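Local coordinates for pectate lyase II (Xanthomonas campestris pv. campestris, PDB 2QX3), which probably cleaves pectate, the polygalacturonate of plant cell walls, by beta-elimination, as a secreted parallel beta-helix enzyme of polysaccharide lyase family 1, at residues 210-215 and 233-238; 240-245 and 306-311; 140-145 and 173-178. All coordinates share one frame; numbering follows the deposited sequence.

Contact 1 of 3, residues 210-215 and 233-238; sequences LQRRGL and VRMGGI. With PO4 (phosphate ion), chain C.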
ATOM      1  N   LEU A 210      -5.345   6.547  -2.453  1.00 20.27           N
ATOM      2  CA  LEU A 210      -6.626   6.846  -3.069  1.00 20.65           C
ATOM      3  C   LEU A 210      -7.630   5.936  -2.369  1.00 21.16           C
ATOM      4  O   LEU A 210      -7.587   4.715  -2.547  1.00 21.09           O
ATOM      5  CB  LEU A 210      -6.588   6.562  -4.575  1.00 20.58           C
ATOM      6  CG  LEU A 210      -7.716   7.044  -5.503  1.00 21.26           C
ATOM      7  CD1 LEU A 210      -7.370   6.751  -6.967  1.00 20.02           C
ATOM      8  CD2 LEU A 210      -9.082   6.445  -5.154  1.00 21.64           C
ATOM      9  N   GLN A 211      -8.511   6.524  -1.563  1.00 21.13           N
ATOM     10  CA  GLN A 211      -9.521   5.754  -0.840  1.00 21.87           C
ATOM     11  C   GLN A 211     -10.929   5.948  -1.405  1.00 22.00           C
ATOM     12  O   GLN A 211     -11.441   7.064  -1.448  1.00 21.83           O
ATOM     13  CB  GLN A 211      -9.507   6.099   0.652  1.00 21.52           C
ATOM     14  CG  GLN A 211     -10.530   5.302   1.462  1.00 22.32           C
ATOM     15  CD  GLN A 211     -10.650   5.763   2.897  1.00 22.28           C
ATOM     16  OE1 GLN A 211      -9.789   6.480   3.417  1.00 22.47           O
ATOM     17  NE2 GLN A 211     -11.727   5.353   3.548  1.00 22.42           N
ATOM     18  N   ARG A 212     -11.549   4.853  -1.835  1.00 22.49           N
ATOM     19  CA  ARG A 212     -12.957   4.871  -2.216  1.00 23.03           C
ATOM     20  C   ARG A 212     -13.773   4.033  -1.236  1.00 23.29           C
ATOM     21  O   ARG A 212     -13.586   2.814  -1.144  1.00 23.20           O
ATOM     22  CB  ARG A 212     -13.152   4.345  -3.639  1.00 22.92           C
ATOM     23  CG  ARG A 212     -12.687   5.261  -4.762  1.00 23.91           C
ATOM     24  CD  ARG A 212     -13.029   4.586  -6.080  1.00 24.51           C
ATOM     25  NE  ARG A 212     -12.732   5.353  -7.290  1.00 25.37           N
ATOM     26  CZ  ARG A 212     -11.644   5.174  -8.035  1.00 25.92           C
ATOM     27  NH1 ARG A 212     -10.718   4.292  -7.672  1.00 26.00           N
ATOM     28  NH2 ARG A 212     -11.472   5.885  -9.138  1.00 26.39           N
ATOM     29  N   ARG A 213     -14.680   4.693  -0.507  1.00 23.60           N
ATOM     30  CA  ARG A 213     -15.572   4.041   0.468  1.00 23.70           C
ATOM     31  C   ARG A 213     -14.784   3.494   1.657  1.00 23.54           C
ATOM     32  O   ARG A 213     -13.572   3.734   1.774  1.00 23.27           O
ATOM     33  CB  ARG A 213     -16.414   2.930  -0.179  1.00 23.52           C
ATOM     34  CG  ARG A 213     -17.213   3.368  -1.386  1.00 24.40           C
ATOM     35  CD  ARG A 213     -18.027   2.223  -1.978  1.00 24.64           C
ATOM     36  NE  ARG A 213     -18.519   2.591  -3.309  1.00 28.51           N
ATOM     37  CZ  ARG A 213     -19.747   3.040  -3.567  1.00 30.13           C
ATOM     38  NH1 ARG A 213     -20.637   3.157  -2.589  1.00 31.45           N
ATOM     39  NH2 ARG A 213     -20.091   3.356  -4.809  1.00 29.60           N
ATOM     40  N   GLY A 214     -15.481   2.774   2.541  1.00 23.25           N
ATOM     41  CA  GLY A 214     -14.874   2.173   3.734  1.00 23.01           C
ATOM     42  C   GLY A 214     -14.313   3.154   4.743  1.00 22.86           C
ATOM     43  O   GLY A 214     -14.503   4.372   4.632  1.00 23.50           O
ATOM     44  N   LEU A 215     -13.621   2.619   5.743  1.00 22.39           N
ATOM     45  CA  LEU A 215     -12.992   3.436   6.770  1.00 22.08           C
ATOM     46  C   LEU A 215     -11.487   3.188   6.804  1.00 21.63           C
ATOM     47  O   LEU A 215     -11.024   2.052   6.614  1.00 21.40           O
ATOM     48  CB  LEU A 215     -13.619   3.161   8.150  1.00 22.19           C
ATOM     49  CG  LEU A 215     -15.140   3.360   8.329  1.00 23.24           C
ATOM     50  CD1 LEU A 215     -15.630   2.829   9.680  1.00 22.70           C
ATOM     51  CD2 LEU A 215     -15.541   4.829   8.147  1.00 22.79           C
ATOM     52  N   VAL A 233      -9.640  10.984  -0.438  1.00 24.15           N
ATOM     53  CA  VAL A 233     -10.748  10.237   0.153  1.00 24.22           C
ATOM     54  C   VAL A 233     -12.019  10.508  -0.635  1.00 24.71           C
ATOM     55  O   VAL A 233     -12.445  11.655  -0.755  1.00 24.91           O
ATOM     56  CB  VAL A 233     -10.952  10.610   1.641  1.00 24.04           C
ATOM     57  CG1 VAL A 233     -11.855   9.609   2.311  1.00 24.33           C
ATOM     58  CG2 VAL A 233      -9.625  10.666   2.367  1.00 23.56           C
ATOM     59  N   ARG A 234     -12.627   9.447  -1.151  1.00 24.86           N
ATOM     60  CA  ARG A 234     -13.666   9.561  -2.172  1.00 24.93           C
ATOM     61  C   ARG A 234     -14.852   8.644  -1.883  1.00 25.29           C
ATOM     62  O   ARG A 234     -14.760   7.742  -1.045  1.00 25.45           O
ATOM     63  CB  ARG A 234     -13.062   9.245  -3.550  1.00 24.81           C
ATOM     64  CG  ARG A 234     -11.984  10.247  -3.998  1.00 23.89           C
ATOM     65  CD  ARG A 234     -10.943   9.636  -4.915  1.00 22.42           C
ATOM     66  NE  ARG A 234     -11.492   9.375  -6.240  1.00 23.11           N
ATOM     67  CZ  ARG A 234     -10.795   9.370  -7.373  1.00 23.44           C
ATOM     68  NH1 ARG A 234      -9.485   9.621  -7.378  1.00 22.27           N
ATOM     69  NH2 ARG A 234     -11.420   9.120  -8.512  1.00 22.09           N
ATOM     70  N   MET A 235     -15.970   8.903  -2.560  1.00 25.38           N
ATOM     71  CA  MET A 235     -17.155   8.031  -2.534  1.00 25.43           C
ATOM     72  C   MET A 235     -17.696   7.723  -1.135  1.00 25.50           C
ATOM     73  O   MET A 235     -18.072   6.584  -0.831  1.00 25.79           O
ATOM     74  CB  MET A 235     -16.869   6.726  -3.290  1.00 25.32           C
ATOM     75  CG  MET A 235     -16.659   6.891  -4.787  1.00 26.03           C
ATOM     76  SD  MET A 235     -17.998   7.776  -5.641  1.00 28.14           S
ATOM     77  CE  MET A 235     -19.449   6.821  -5.223  1.00 26.44           C
ATOM     78  N   GLY A 236     -17.722   8.732  -0.274  1.00 25.89           N
ATOM     79  CA  GLY A 236     -18.266   8.560   1.071  1.00 25.79           C
ATOM     80  C   GLY A 236     -17.332   7.899   2.071  1.00 25.97           C
ATOM     81  O   GLY A 236     -17.689   7.752   3.236  1.00 26.17           O
ATOM     82  N   GLY A 237     -16.139   7.496   1.632  1.00 25.63           N
ATOM     83  CA  GLY A 237     -15.129   6.979   2.552  1.00 25.07           C
ATOM     84  C   GLY A 237     -14.784   8.013   3.609  1.00 24.98           C
ATOM     85  O   GLY A 237     -14.888   9.214   3.363  1.00 24.86           O
ATOM     86  N   ILE A 238     -14.394   7.549   4.792  1.00 24.65           N
ATOM     87  CA  ILE A 238     -13.935   8.435   5.861  1.00 24.31           C
ATOM     88  C   ILE A 238     -12.555   7.986   6.328  1.00 24.19           C
ATOM     89  O   ILE A 238     -12.354   6.802   6.639  1.00 24.66           O
ATOM     90  CB  ILE A 238     -14.940   8.474   7.055  1.00 24.60           C
ATOM     91  CG1 ILE A 238     -16.319   8.941   6.571  1.00 25.07           C
ATOM     92  CG2 ILE A 238     -14.428   9.381   8.197  1.00 24.00           C
ATOM     93  CD1 ILE A 238     -17.478   8.485   7.461  1.00 26.24           C
TER
HETATM   94  P   PO4 C   2      -8.313   9.250 -10.788  1.00 35.22           P
HETATM   95  O1  PO4 C   2      -9.739   8.789 -10.631  1.00 34.39           O
HETATM   96  O2  PO4 C   2      -7.842   9.925  -9.524  1.00 35.05           O
HETATM   97  O3  PO4 C   2      -7.417   8.069 -11.056  1.00 37.11           O
HETATM   98  O4  PO4 C   2      -8.260  10.221 -11.945  1.00 36.28           O
HETATM   99  O   HOH W   1     -13.618   7.940 -10.122  1.00 32.27           O

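Contact 2 of 3, residues 240-245 and 306-311; sequences KIESNY and YTVTPA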
ATOM      1  N   LYS A 240      -9.510   8.740   9.190  1.00 22.65           N
ATOM      2  CA  LYS A 240      -8.990   9.349  10.395  1.00 22.66           C
ATOM      3  C   LYS A 240      -7.493   9.594  10.190  1.00 22.54           C
ATOM      4  O   LYS A 240      -6.689   8.658  10.182  1.00 22.64           O
ATOM      5  CB  LYS A 240      -9.266   8.466  11.618  1.00 22.60           C
ATOM      6  CG  LYS A 240      -8.800   9.087  12.921  1.00 23.20           C
ATOM      7  CD  LYS A 240      -9.068   8.167  14.099  1.00 25.49           C
ATOM      8  CE  LYS A 240      -8.451   8.720  15.377  1.00 26.15           C
ATOM      9  NZ  LYS A 240      -8.976  10.073  15.715  1.00 28.21           N
ATOM     10  N   ILE A 241      -7.141  10.863  10.012  1.00 22.32           N
ATOM     11  CA  ILE A 241      -5.799  11.270   9.624  1.00 22.35           C
ATOM     12  C   ILE A 241      -5.105  11.913  10.831  1.00 22.71           C
ATOM     13  O   ILE A 241      -5.384  13.061  11.194  1.00 23.11           O
ATOM     14  CB  ILE A 241      -5.843  12.230   8.401  1.00 22.31           C
ATOM     15  CG1 ILE A 241      -6.678  11.606   7.271  1.00 22.33           C
ATOM     16  CG2 ILE A 241      -4.443  12.576   7.931  1.00 21.09           C
ATOM     17  CD1 ILE A 241      -6.837  12.468   6.027  1.00 22.39           C
ATOM     18  N   GLU A 242      -4.194  11.160  11.440  1.00 22.77           N
ATOM     19  CA  GLU A 242      -3.666  11.485  12.763  1.00 22.92           C
ATOM     20  C   GLU A 242      -2.142  11.506  12.798  1.00 23.06           C
ATOM     21  O   GLU A 242      -1.505  10.573  12.330  1.00 23.41           O
ATOM     22  CB  GLU A 242      -4.208  10.473  13.780  1.00 22.64           C
ATOM     23  CG  GLU A 242      -3.769  10.713  15.211  1.00 22.75           C
ATOM     24  CD  GLU A 242      -4.376   9.727  16.201  1.00 23.77           C
ATOM     25  OE1 GLU A 242      -4.202   9.952  17.412  1.00 25.93           O
ATOM     26  OE2 GLU A 242      -5.024   8.739  15.782  1.00 23.61           O
ATOM     27  N   SER A 243      -1.565  12.577  13.345  1.00 22.92           N
ATOM     28  CA  SER A 243      -0.120  12.665  13.611  1.00 22.90           C
ATOM     29  C   SER A 243       0.817  12.202  12.490  1.00 22.92           C
ATOM     30  O   SER A 243       1.848  11.557  12.753  1.00 22.71           O
ATOM     31  CB  SER A 243       0.241  11.924  14.908  1.00 22.92           C
ATOM     32  OG  SER A 243      -0.512  12.416  15.996  1.00 23.57           O
ATOM     33  N   ASN A 244       0.465  12.539  11.252  1.00 22.73           N
ATOM     34  CA  ASN A 244       1.370  12.370  10.115  1.00 22.52           C
ATOM     35  C   ASN A 244       2.328  13.563  10.018  1.00 22.84           C
ATOM     36  O   ASN A 244       2.069  14.619  10.596  1.00 22.60           O
ATOM     37  CB  ASN A 244       0.562  12.254   8.821  1.00 22.03           C
ATOM     38  CG  ASN A 244      -0.376  11.066   8.824  1.00 20.89           C
ATOM     39  OD1 ASN A 244       0.053   9.925   8.645  1.00 20.48           O
ATOM     40  ND2 ASN A 244      -1.662  11.323   9.024  1.00 17.77           N
ATOM     41  N   TYR A 245       3.420  13.383   9.282  1.00 23.14           N
ATOM     42  CA  TYR A 245       4.366  14.451   8.960  1.00 23.55           C
ATOM     43  C   TYR A 245       4.279  14.728   7.455  1.00 23.84           C
ATOM     44  O   TYR A 245       4.644  13.862   6.641  1.00 23.17           O
ATOM     45  CB  TYR A 245       5.773  14.001   9.336  1.00 23.76           C
ATOM     46  CG  TYR A 245       6.836  15.082   9.457  1.00 24.59           C
ATOM     47  CD1 TYR A 245       7.405  15.379  10.699  1.00 25.51           C
ATOM     48  CD2 TYR A 245       7.309  15.768   8.336  1.00 24.38           C
ATOM     49  CE1 TYR A 245       8.406  16.350  10.825  1.00 26.49           C
ATOM     50  CE2 TYR A 245       8.304  16.742   8.449  1.00 24.86           C
ATOM     51  CZ  TYR A 245       8.850  17.023   9.699  1.00 25.51           C
ATOM     52  OH  TYR A 245       9.836  17.977   9.823  1.00 25.72           O
ATOM     53  N   TYR A 306      -3.515   1.476  19.812  1.00 26.45           N
ATOM     54  CA  TYR A 306      -2.336   1.891  19.050  1.00 26.50           C
ATOM     55  C   TYR A 306      -1.554   2.957  19.800  1.00 26.92           C
ATOM     56  O   TYR A 306      -2.116   3.689  20.608  1.00 26.94           O
ATOM     57  CB  TYR A 306      -2.736   2.396  17.660  1.00 25.71           C
ATOM     58  CG  TYR A 306      -3.599   3.647  17.654  1.00 25.55           C
ATOM     59  CD1 TYR A 306      -4.965   3.580  17.937  1.00 24.42           C
ATOM     60  CD2 TYR A 306      -3.053   4.897  17.334  1.00 24.65           C
ATOM     61  CE1 TYR A 306      -5.762   4.728  17.922  1.00 23.73           C
ATOM     62  CE2 TYR A 306      -3.845   6.043  17.308  1.00 23.56           C
ATOM     63  CZ  TYR A 306      -5.194   5.950  17.607  1.00 24.08           C
ATOM     64  OH  TYR A 306      -5.981   7.075  17.581  1.00 24.63           O
ATOM     65  N   THR A 307      -0.253   3.042  19.544  1.00 27.66           N
ATOM     66  CA  THR A 307       0.555   4.070  20.189  1.00 28.52           C
ATOM     67  C   THR A 307       1.097   5.034  19.149  1.00 28.27           C
ATOM     68  O   THR A 307       1.670   4.628  18.137  1.00 28.68           O
ATOM     69  CB  THR A 307       1.722   3.513  21.045  1.00 28.86           C
ATOM     70  OG1 THR A 307       2.846   3.260  20.204  1.00 30.77           O
ATOM     71  CG2 THR A 307       1.337   2.228  21.794  1.00 29.23           C
ATOM     72  N   VAL A 308       0.908   6.317  19.425  1.00 28.15           N
ATOM     73  CA  VAL A 308       1.229   7.383  18.492  1.00 27.96           C
ATOM     74  C   VAL A 308       2.643   7.921  18.742  1.00 27.57           C
ATOM     75  O   VAL A 308       2.997   8.251  19.870  1.00 27.50           O
ATOM     76  CB  VAL A 308       0.188   8.520  18.605  1.00 28.04           C
ATOM     77  CG1 VAL A 308       0.514   9.667  17.663  1.00 27.92           C
ATOM     78  CG2 VAL A 308      -1.213   7.981  18.338  1.00 28.32           C
ATOM     79  N   THR A 309       3.449   7.957  17.686  1.00 27.09           N
ATOM     80  CA  THR A 309       4.707   8.695  17.679  1.00 26.87           C
ATOM     81  C   THR A 309       4.309  10.164  17.589  1.00 26.84           C
ATOM     82  O   THR A 309       3.470  10.515  16.752  1.00 26.60           O
ATOM     83  CB  THR A 309       5.568   8.328  16.432  1.00 27.03           C
ATOM     84  OG1 THR A 309       5.776   6.908  16.384  1.00 27.15           O
ATOM     85  CG2 THR A 309       6.922   9.028  16.449  1.00 26.10           C
ATOM     86  N   PRO A 310       4.872  11.023  18.466  1.00 26.88           N
ATOM     87  CA  PRO A 310       4.629  12.461  18.334  1.00 26.73           C
ATOM     88  C   PRO A 310       4.872  12.913  16.896  1.00 26.53           C
ATOM     89  O   PRO A 310       5.895  12.562  16.309  1.00 26.60           O
ATOM     90  CB  PRO A 310       5.661  13.071  19.285  1.00 26.62           C
ATOM     91  CG  PRO A 310       5.794  12.044  20.357  1.00 27.04           C
ATOM     92  CD  PRO A 310       5.724  10.722  19.633  1.00 26.67           C
ATOM     93  N   ALA A 311       3.923  13.666  16.341  1.00 26.43           N
ATOM     94  CA  ALA A 311       3.933  14.034  14.920  1.00 26.45           C
ATOM     95  C   ALA A 311       5.244  14.649  14.422  1.00 26.38           C
ATOM     96  O   ALA A 311       5.691  14.328  13.323  1.00 26.23           O
ATOM     97  CB  ALA A 311       2.756  14.950  14.595  1.00 26.40           C
TER
HETATM   98  O   HOH W   2       1.096  13.706  17.640  1.00 26.32           O

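Contact 3 of 3, residues 140-145 and 173-178; sequences LTKCSG and NYQKVA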
ATOM      1  N   LEU A 140       9.229   7.488 -12.112  1.00 20.08           N
ATOM      2  CA  LEU A 140       8.253   8.520 -12.405  1.00 20.10           C
ATOM      3  C   LEU A 140       8.225   8.809 -13.911  1.00 19.79           C
ATOM      4  O   LEU A 140       7.364   9.554 -14.396  1.00 19.48           O
ATOM      5  CB  LEU A 140       8.632   9.788 -11.626  1.00 20.59           C
ATOM      6  CG  LEU A 140       7.955  10.118 -10.284  1.00 21.44           C
ATOM      7  CD1 LEU A 140       7.359   8.913  -9.572  1.00 21.10           C
ATOM      8  CD2 LEU A 140       8.856  10.948  -9.349  1.00 20.50           C
ATOM      9  N   THR A 141       9.171   8.218 -14.639  1.00 19.23           N
ATOM     10  CA  THR A 141       9.253   8.359 -16.098  1.00 18.85           C
ATOM     11  C   THR A 141       7.962   7.899 -16.805  1.00 19.08           C
ATOM     12  O   THR A 141       7.432   6.806 -16.536  1.00 18.86           O
ATOM     13  CB  THR A 141      10.512   7.628 -16.663  1.00 18.70           C
ATOM     14  OG1 THR A 141      11.696   8.288 -16.201  1.00 17.89           O
ATOM     15  CG2 THR A 141      10.525   7.611 -18.184  1.00 18.30           C
ATOM     16  N   LYS A 142       7.452   8.759 -17.685  1.00 19.15           N
ATOM     17  CA  LYS A 142       6.293   8.448 -18.511  1.00 19.50           C
ATOM     18  C   LYS A 142       6.802   8.023 -19.876  1.00 19.48           C
ATOM     19  O   LYS A 142       7.208   8.863 -20.696  1.00 19.29           O
ATOM     20  CB  LYS A 142       5.357   9.657 -18.636  1.00 20.15           C
ATOM     21  CG  LYS A 142       4.919  10.235 -17.307  1.00 21.84           C
ATOM     22  CD  LYS A 142       3.732  11.180 -17.473  1.00 25.27           C
ATOM     23  CE  LYS A 142       3.470  11.970 -16.186  1.00 27.53           C
ATOM     24  NZ  LYS A 142       3.253  11.070 -15.003  1.00 29.19           N
ATOM     25  N   CYS A 143       6.793   6.712 -20.105  1.00 18.99           N
ATOM     26  CA  CYS A 143       7.401   6.126 -21.290  1.00 18.92           C
ATOM     27  C   CYS A 143       6.615   6.374 -22.563  1.00 18.72           C
ATOM     28  O   CYS A 143       5.380   6.371 -22.557  1.00 18.53           O
ATOM     29  CB  CYS A 143       7.605   4.619 -21.093  1.00 18.77           C
ATOM     30  SG  CYS A 143       8.697   4.265 -19.723  1.00 18.93           S
ATOM     31  N   SER A 144       7.352   6.578 -23.653  1.00 18.75           N
ATOM     32  CA  SER A 144       6.769   6.757 -24.973  1.00 19.19           C
ATOM     33  C   SER A 144       5.853   5.586 -25.294  1.00 19.57           C
ATOM     34  O   SER A 144       6.271   4.433 -25.206  1.00 19.31           O
ATOM     35  CB  SER A 144       7.865   6.856 -26.029  1.00 18.94           C
ATOM     36  OG  SER A 144       7.300   6.961 -27.326  1.00 18.88           O
ATOM     37  N   GLY A 145       4.604   5.901 -25.629  1.00 20.16           N
ATOM     38  CA  GLY A 145       3.612   4.915 -26.057  1.00 21.27           C
ATOM     39  C   GLY A 145       2.867   4.198 -24.941  1.00 21.98           C
ATOM     40  O   GLY A 145       1.934   3.436 -25.205  1.00 22.00           O
ATOM     41  N   ASN A 173       9.896   6.777  -5.789  1.00 20.37           N
ATOM     42  CA  ASN A 173       9.982   6.784  -7.257  1.00 20.48           C
ATOM     43  C   ASN A 173       8.818   6.040  -7.888  1.00 20.66           C
ATOM     44  O   ASN A 173       9.013   5.139  -8.693  1.00 21.26           O
ATOM     45  CB  ASN A 173      11.321   6.213  -7.738  1.00 20.50           C
ATOM     46  CG  ASN A 173      12.492   7.089  -7.357  1.00 20.73           C
ATOM     47  OD1 ASN A 173      12.316   8.209  -6.870  1.00 20.85           O
ATOM     48  ND2 ASN A 173      13.693   6.586  -7.570  1.00 21.42           N
ATOM     49  N   TYR A 174       7.606   6.425  -7.504  1.00 20.32           N
ATOM     50  CA  TYR A 174       6.434   5.623  -7.779  1.00 20.48           C
ATOM     51  C   TYR A 174       5.273   6.548  -8.061  1.00 20.58           C
ATOM     52  O   TYR A 174       5.003   7.467  -7.276  1.00 20.79           O
ATOM     53  CB  TYR A 174       6.111   4.706  -6.585  1.00 20.80           C
ATOM     54  CG  TYR A 174       5.596   3.365  -7.029  1.00 20.79           C
ATOM     55  CD1 TYR A 174       6.462   2.293  -7.208  1.00 20.86           C
ATOM     56  CD2 TYR A 174       4.240   3.175  -7.312  1.00 20.90           C
ATOM     57  CE1 TYR A 174       5.989   1.048  -7.653  1.00 20.98           C
ATOM     58  CE2 TYR A 174       3.765   1.949  -7.752  1.00 19.68           C
ATOM     59  CZ  TYR A 174       4.640   0.893  -7.924  1.00 21.09           C
ATOM     60  OH  TYR A 174       4.168  -0.330  -8.366  1.00 22.64           O
ATOM     61  N   GLN A 175       4.593   6.309  -9.181  1.00 20.41           N
ATOM     62  CA  GLN A 175       3.516   7.188  -9.637  0.50 20.56           C
ATOM     63  C   GLN A 175       2.228   6.998  -8.838  1.00 20.90           C
ATOM     64  O   GLN A 175       1.666   7.974  -8.311  1.00 20.63           O
ATOM     65  CB  GLN A 175       3.230   7.000 -11.134  0.50 20.48           C
ATOM     66  CG  GLN A 175       2.391   8.145 -11.724  0.50 20.78           C
ATOM     67  CD  GLN A 175       1.531   7.753 -12.919  0.50 21.18           C
ATOM     68  OE1 GLN A 175       1.752   6.728 -13.566  0.50 21.67           O
ATOM     69  NE2 GLN A 175       0.541   8.585 -13.220  0.50 21.35           N
ATOM     70  N   LYS A 176       1.768   5.746  -8.757  1.00 20.79           N
ATOM     71  CA  LYS A 176       0.489   5.418  -8.130  1.00 20.77           C
ATOM     72  C   LYS A 176       0.721   4.534  -6.903  1.00 20.11           C
ATOM     73  O   LYS A 176       0.832   3.314  -7.011  1.00 20.05           O
ATOM     74  CB  LYS A 176      -0.425   4.732  -9.153  1.00 21.54           C
ATOM     75  CG  LYS A 176      -0.792   5.610 -10.365  1.00 22.29           C
ATOM     76  CD  LYS A 176      -1.058   4.761 -11.621  1.00 25.07           C
ATOM     77  CE  LYS A 176      -1.386   5.648 -12.836  1.00 26.26           C
ATOM     78  NZ  LYS A 176      -1.078   4.954 -14.132  1.00 28.90           N
ATOM     79  N   VAL A 177       0.780   5.167  -5.737  1.00 19.38           N
ATOM     80  CA  VAL A 177       1.251   4.508  -4.510  1.00 19.06           C
ATOM     81  C   VAL A 177       0.303   3.420  -3.973  1.00 18.69           C
ATOM     82  O   VAL A 177       0.700   2.265  -3.863  1.00 17.90           O
ATOM     83  CB  VAL A 177       1.553   5.538  -3.407  1.00 19.00           C
ATOM     84  CG1 VAL A 177       2.041   4.840  -2.123  1.00 19.31           C
ATOM     85  CG2 VAL A 177       2.576   6.538  -3.910  1.00 18.66           C
ATOM     86  N   ALA A 178      -0.944   3.793  -3.677  1.00 18.03           N
ATOM     87  CA  ALA A 178      -1.864   2.903  -2.966  1.00 18.21           C
ATOM     88  C   ALA A 178      -3.310   3.112  -3.366  1.00 18.43           C
ATOM     89  O   ALA A 178      -3.898   4.157  -3.079  1.00 18.96           O
ATOM     90  CB  ALA A 178      -1.703   3.062  -1.454  1.00 17.76           C
TER

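Contact 1 of 3, residues 210-215 and 233-238
Arg234 and Arg212 run side by side toward one phosphate ion, probably from the crystallisation liquor, their guanidinium planes turned 57° apart. Arg234 takes the ion in a bidentate grip at the edge of its guanidinium, with P in the plane: NH1 donates to O2 and NH2 to O1, each at 2.7 Å and nearly straight. Arg212 makes no hydrogen bond to the ion, but water 1 accepts from the NH2 of both arginines, weakly from that of Arg234. A bend at chi3 (72°) swings the end of Arg234 across Leu210, whose CD2 lies over one face of the guanidinium. Farther back, Asp184 and Gly181 hold Arg212 by NE and NH1, while Ser258 takes NE of Arg234. These are neighbouring rungs of a right-handed parallel beta-helix, in which Gln211 pairs with Val233 and Arg212 with Arg234. Arg234 N donates to Gln211 O at 2.7 Å. Arg234 O accepts twice, from Arg213 N at 3.1 Å and, on the opposite face of its plane, from Gly237 N, which closes a type I' turn. Beyond that turn the register slips by one residue, and Ile238 N finds Gly214 O. Gln211 NE2 donates to Arg213 O (3.0 Å) and, weakly, across to Ile238 O (3.5 Å), while Ser216 binds OE1.

Contact 2 of 3, residues 240-245 and 306-311
Tyr306 and Glu242 approach from opposite directions, phenol against carboxylate, with their planes 86° apart. The Tyr306 OH donates to Glu242 OE2 at 2.6 Å, a short bond that uses the syn lone pair, and the carboxylate meets the ring at its edge. Glu242 reaches this far because its chain is fully extended, with CG trans to the backbone N (chi1 -178°). The same OE2 is also bonded to His217 NE2, so two partners hold this oxygen and limit rotation of the carboxylate. His217 in turn meets the Tyr306 ring edge-to-face. Val308 brings its two methyls to different neighbours: CG2 approaches Glu242 OE1, whereas CG1 lies 3.4 Å from Ser243 OG. Ser243 OG, set beside its own backbone N (chi1 -56°), lies 2.6 Å from water 2; that water accepts from Ala311 N, bridging the segments. Ala311 CB rests 3.8 Å from Ser243 CA, and Ala311 O comes to the edge of the Tyr245 ring, 3.3 Å from Tyr245 CD1. The loop 306-311 thus runs along the outside of the beta-helix, over strands 238-242 and 215-226, before leading into helix 314-321, whose Val314 and Lys315 touch Tyr245.

Contact 3 of 3, residues 140-145 and 173-178
Leu140 makes the main approach, laying its CD1 methyl against the backbone where Asn173 passes into Tyr174; Leu140 CD1 is 3.2 Å from Tyr174 N and 3.6 Å from Asn173 C. Both of its torsions lie off the staggered values (chi1 -98°, chi2 23°), a shape away from the usual rotamers, to be read with caution because Leu140 also touches a crystal neighbour. The second approach is polar. Lys142 sets out with CG trans to its carbonyl carbon, runs extended, and bends at chi4 (-56°), which brings Lys142 NZ within 4.1 Å of Gln175 NE2. The two side chains cross at about a right angle. Glu205 OE2 forms a salt bridge with Lys142 NZ and accepts a hydrogen bond from Gln175 NE2; Gln175 is modelled in two conformers, and its part here holds for the one given. Tyr174 points away from 140-145, and its hydroxyl finds Gly153 O and Ser115 OG. The loop 140-145 leaves the beta-helix after strand 129-137 and is linked by the Cys143-Cys56 disulfide to the loop between strands 39-43 and 65-69, while 173-178 turns a corner between strands 164-174 and 176-180, beside strand 204-206, which supplies Glu205.

Contact 1 is the buried member of the set, contact 2 is partly buried, and contact 3 lies at the surface. All three involve the beta-helix, but only contact 1 pairs strand with strand, relying on backbone hydrogen bonds; contact 2 sets a loop on the outer side of strand 238-242 and the turn after it, contact 3 one at a corner between strands, and neither has backbone bonds across it. Contact 2 trades on a tyrosine-carboxylate bond and a water bridge, contact 3 on one leucine methyl and a lysine salt-bridged to a glutamate outside the segments. Segment 240-245 follows 233-238 after a single residue, and Leu210 N probably bonds to Ala178 O, linking contacts 1 and 3.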